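Molybdopterin biosynthesis Mog protein (Mycobacterium tuberculosis, PDB 2G4R) probably acts in molybdenum cofactor biosynthesis, binding molybdopterin as expected of a MogA-type protein. Local coordinates at residues V87-I92 and V116-G121. Numbering follows the deposited sequence.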
ATOM      1  N   VAL A  87      -5.738   7.519  19.898  1.00 34.23           N
ATOM      2  CA  VAL A  87      -4.434   8.134  20.055  1.00 33.60           C
ATOM      3  C   VAL A  87      -4.487   9.477  20.791  1.00 33.25           C
ATOM      4  O   VAL A  87      -3.556   9.848  21.493  1.00 32.02           O
ATOM      5  CB  VAL A  87      -3.764   8.323  18.667  1.00 34.10           C
ATOM      6  CG1 VAL A  87      -2.480   9.047  18.762  1.00 37.64           C
ATOM      7  CG2 VAL A  87      -3.503   6.974  18.031  1.00 36.04           C
ATOM      8  N   LEU A  88      -5.589  10.205  20.645  1.00 33.05           N
ATOM      9  CA  LEU A  88      -5.689  11.576  21.180  1.00 32.50           C
ATOM     10  C   LEU A  88      -5.724  11.610  22.698  1.00 32.50           C
ATOM     11  O   LEU A  88      -6.284  10.707  23.312  1.00 33.29           O
ATOM     12  CB  LEU A  88      -6.954  12.250  20.647  1.00 30.70           C
ATOM     13  CG  LEU A  88      -6.883  12.734  19.196  1.00 27.89           C
ATOM     14  CD1 LEU A  88      -8.193  13.439  18.721  1.00 35.65           C
ATOM     15  CD2 LEU A  88      -5.748  13.653  19.028  1.00 27.77           C
ATOM     16  N   ASP A  89      -5.136  12.651  23.277  1.00 31.69           N
ATOM     17  CA  ASP A  89      -5.372  12.993  24.693  1.00 32.37           C
ATOM     18  C   ASP A  89      -6.777  13.585  24.827  1.00 33.48           C
ATOM     19  O   ASP A  89      -7.543  13.199  25.731  1.00 34.03           O
ATOM     20  CB  ASP A  89      -4.324  13.996  25.212  1.00 32.34           C
ATOM     21  CG  ASP A  89      -2.927  13.395  25.325  1.00 35.72           C
ATOM     22  OD1 ASP A  89      -2.798  12.172  25.535  1.00 39.55           O
ATOM     23  OD2 ASP A  89      -1.950  14.158  25.186  1.00 44.90           O
ATOM     24  N   TYR A  90      -7.132  14.509  23.918  1.00 30.65           N
ATOM     25  CA  TYR A  90      -8.470  15.049  23.876  1.00 30.92           C
ATOM     26  C   TYR A  90      -8.855  15.586  22.493  1.00 30.23           C
ATOM     27  O   TYR A  90      -7.977  15.826  21.651  1.00 29.13           O
ATOM     28  CB  TYR A  90      -8.605  16.176  24.899  1.00 32.08           C
ATOM     29  CG  TYR A  90      -7.547  17.239  24.764  1.00 32.09           C
ATOM     30  CD1 TYR A  90      -7.680  18.268  23.825  1.00 33.63           C
ATOM     31  CD2 TYR A  90      -6.433  17.233  25.592  1.00 40.08           C
ATOM     32  CE1 TYR A  90      -6.721  19.232  23.680  1.00 31.86           C
ATOM     33  CE2 TYR A  90      -5.457  18.204  25.468  1.00 39.18           C
ATOM     34  CZ  TYR A  90      -5.625  19.205  24.512  1.00 40.48           C
ATOM     35  OH  TYR A  90      -4.676  20.152  24.373  1.00 35.86           O
ATOM     36  N   VAL A  91     -10.149  15.831  22.307  1.00 30.90           N
ATOM     37  CA  VAL A  91     -10.675  16.409  21.045  1.00 30.53           C
ATOM     38  C   VAL A  91     -10.884  17.936  21.067  1.00 29.14           C
ATOM     39  O   VAL A  91     -11.080  18.570  22.116  1.00 28.81           O
ATOM     40  CB  VAL A  91     -12.017  15.746  20.594  1.00 31.37           C
ATOM     41  CG1 VAL A  91     -11.811  14.247  20.318  1.00 33.53           C
ATOM     42  CG2 VAL A  91     -13.071  15.979  21.614  1.00 35.02           C
ATOM     43  N   ILE A  92     -10.894  18.512  19.878  1.00 28.76           N
ATOM     44  CA  ILE A  92     -11.091  19.943  19.710  1.00 28.21           C
ATOM     45  C   ILE A  92     -12.393  20.007  18.879  1.00 27.29           C
ATOM     46  O   ILE A  92     -12.361  19.937  17.605  1.00 25.97           O
ATOM     47  CB  ILE A  92      -9.912  20.687  19.041  1.00 27.63           C
ATOM     48  CG1 ILE A  92      -8.579  20.556  19.834  1.00 25.87           C
ATOM     49  CG2 ILE A  92     -10.214  22.197  18.959  1.00 28.18           C
ATOM     50  CD1 ILE A  92      -7.401  20.898  18.969  1.00 29.61           C
ATOM     51  N   VAL A 116     -12.633  13.911  13.628  1.00 26.82           N
ATOM     52  CA  VAL A 116     -12.251  14.641  14.811  1.00 27.71           C
ATOM     53  C   VAL A 116     -10.913  15.371  14.557  1.00 27.17           C
ATOM     54  O   VAL A 116     -10.225  15.159  13.544  1.00 28.66           O
ATOM     55  CB  VAL A 116     -12.165  13.702  16.029  1.00 27.42           C
ATOM     56  CG1 VAL A 116     -13.467  13.026  16.273  1.00 31.07           C
ATOM     57  CG2 VAL A 116     -11.034  12.645  15.849  1.00 29.68           C
ATOM     58  N   CYS A 117     -10.609  16.273  15.452  1.00 25.97           N
ATOM     59  CA  CYS A 117      -9.331  16.912  15.583  1.00 27.28           C
ATOM     60  C   CYS A 117      -9.012  16.840  17.069  1.00 27.42           C
ATOM     61  O   CYS A 117      -9.918  16.783  17.891  1.00 26.84           O
ATOM     62  CB  CYS A 117      -9.379  18.369  15.194  1.00 27.43           C
ATOM     63  SG  CYS A 117      -9.870  18.742  13.455  1.00 32.36           S
ATOM     64  N   GLY A 118      -7.736  16.914  17.421  1.00 28.18           N
ATOM     65  CA  GLY A 118      -7.342  16.964  18.829  1.00 27.81           C
ATOM     66  C   GLY A 118      -5.874  17.128  19.009  1.00 28.22           C
ATOM     67  O   GLY A 118      -5.119  17.361  18.030  1.00 28.03           O
ATOM     68  N   VAL A 119      -5.454  16.986  20.267  1.00 28.84           N
ATOM     69  CA  VAL A 119      -4.056  16.978  20.640  1.00 29.38           C
ATOM     70  C   VAL A 119      -3.703  15.631  21.285  1.00 29.37           C
ATOM     71  O   VAL A 119      -4.516  15.008  22.037  1.00 28.73           O
ATOM     72  CB  VAL A 119      -3.700  18.182  21.589  1.00 30.34           C
ATOM     73  CG1 VAL A 119      -2.263  18.108  22.035  1.00 34.23           C
ATOM     74  CG2 VAL A 119      -3.993  19.530  20.944  1.00 30.81           C
ATOM     75  N   ALA A 120      -2.526  15.139  20.895  1.00 30.24           N
ATOM     76  CA  ALA A 120      -1.879  13.950  21.478  1.00 31.36           C
ATOM     77  C   ALA A 120      -0.435  14.331  21.803  1.00 32.11           C
ATOM     78  O   ALA A 120       0.360  14.595  20.896  1.00 31.24           O
ATOM     79  CB  ALA A 120      -1.902  12.802  20.489  1.00 32.24           C
ATOM     80  N   GLY A 121      -0.081  14.336  23.085  1.00 33.45           N
ATOM     81  CA  GLY A 121       1.204  14.862  23.506  1.00 34.30           C
ATOM     82  C   GLY A 121       1.284  16.323  23.128  1.00 35.76           C
ATOM     83  O   GLY A 121       0.529  17.128  23.655  1.00 36.51           O
TER
HETATM   84  O   HOH W   1      -1.701  16.848  25.604  1.00 45.14           O
HETATM   85  O   HOH W   2     -13.093  17.053  17.282  1.00 31.81           O
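Asp89 and Tyr90 both present their backbone N-H groups to one carbonyl, that of Val119, and so define a classic beta bulge. The two bonds differ: that from Asp89 N to Val119 O is short, 2.7 Å, but bent, whereas that from Tyr90 N is longer, 3.3 Å, and straighter, with 161° at the hydrogen; both donors lie in the carbonyl plane. Val119 N answers by donating to Tyr90 O at 3.1 Å, which completes the antiparallel hydrogen-bonded pair of residues 90 and 119. At the next pair, Val91 CA comes within 4.0 Å of Gly118 CA. Gly118 has no side chain, and its CA lies against Tyr90 O in a CA-H...O contact, with Leu88 CD1 also packed on that CA. Ile92 N, at the N-cap of helix 93-102, donates to Cys117 O over 2.8 Å from above the carbonyl plane. At the other end, Gly121 N reaches Asp89 OD2 at 2.8 Å, 46° out of the carboxylate plane, and a water donates to both that oxygen and Gly121 O. With CG of Asp89 anti to its own carbonyl carbon (chi1 -69°), the carboxylate extends to the strand's exit. Alongside Val119, the Tyr90 side chain runs in the same direction, its OH 3.5 Å from Val119 CB. Leu88 CD2 packs on the Gly118 backbone, and the side chain also touches Ile125 of strand 123-128. One of the sheet's two edge strands within this chain is thus held by backbone bonds in which a single carbonyl serves two donors, and beyond residue 120 a side-chain carboxylate replaces a backbone acceptor.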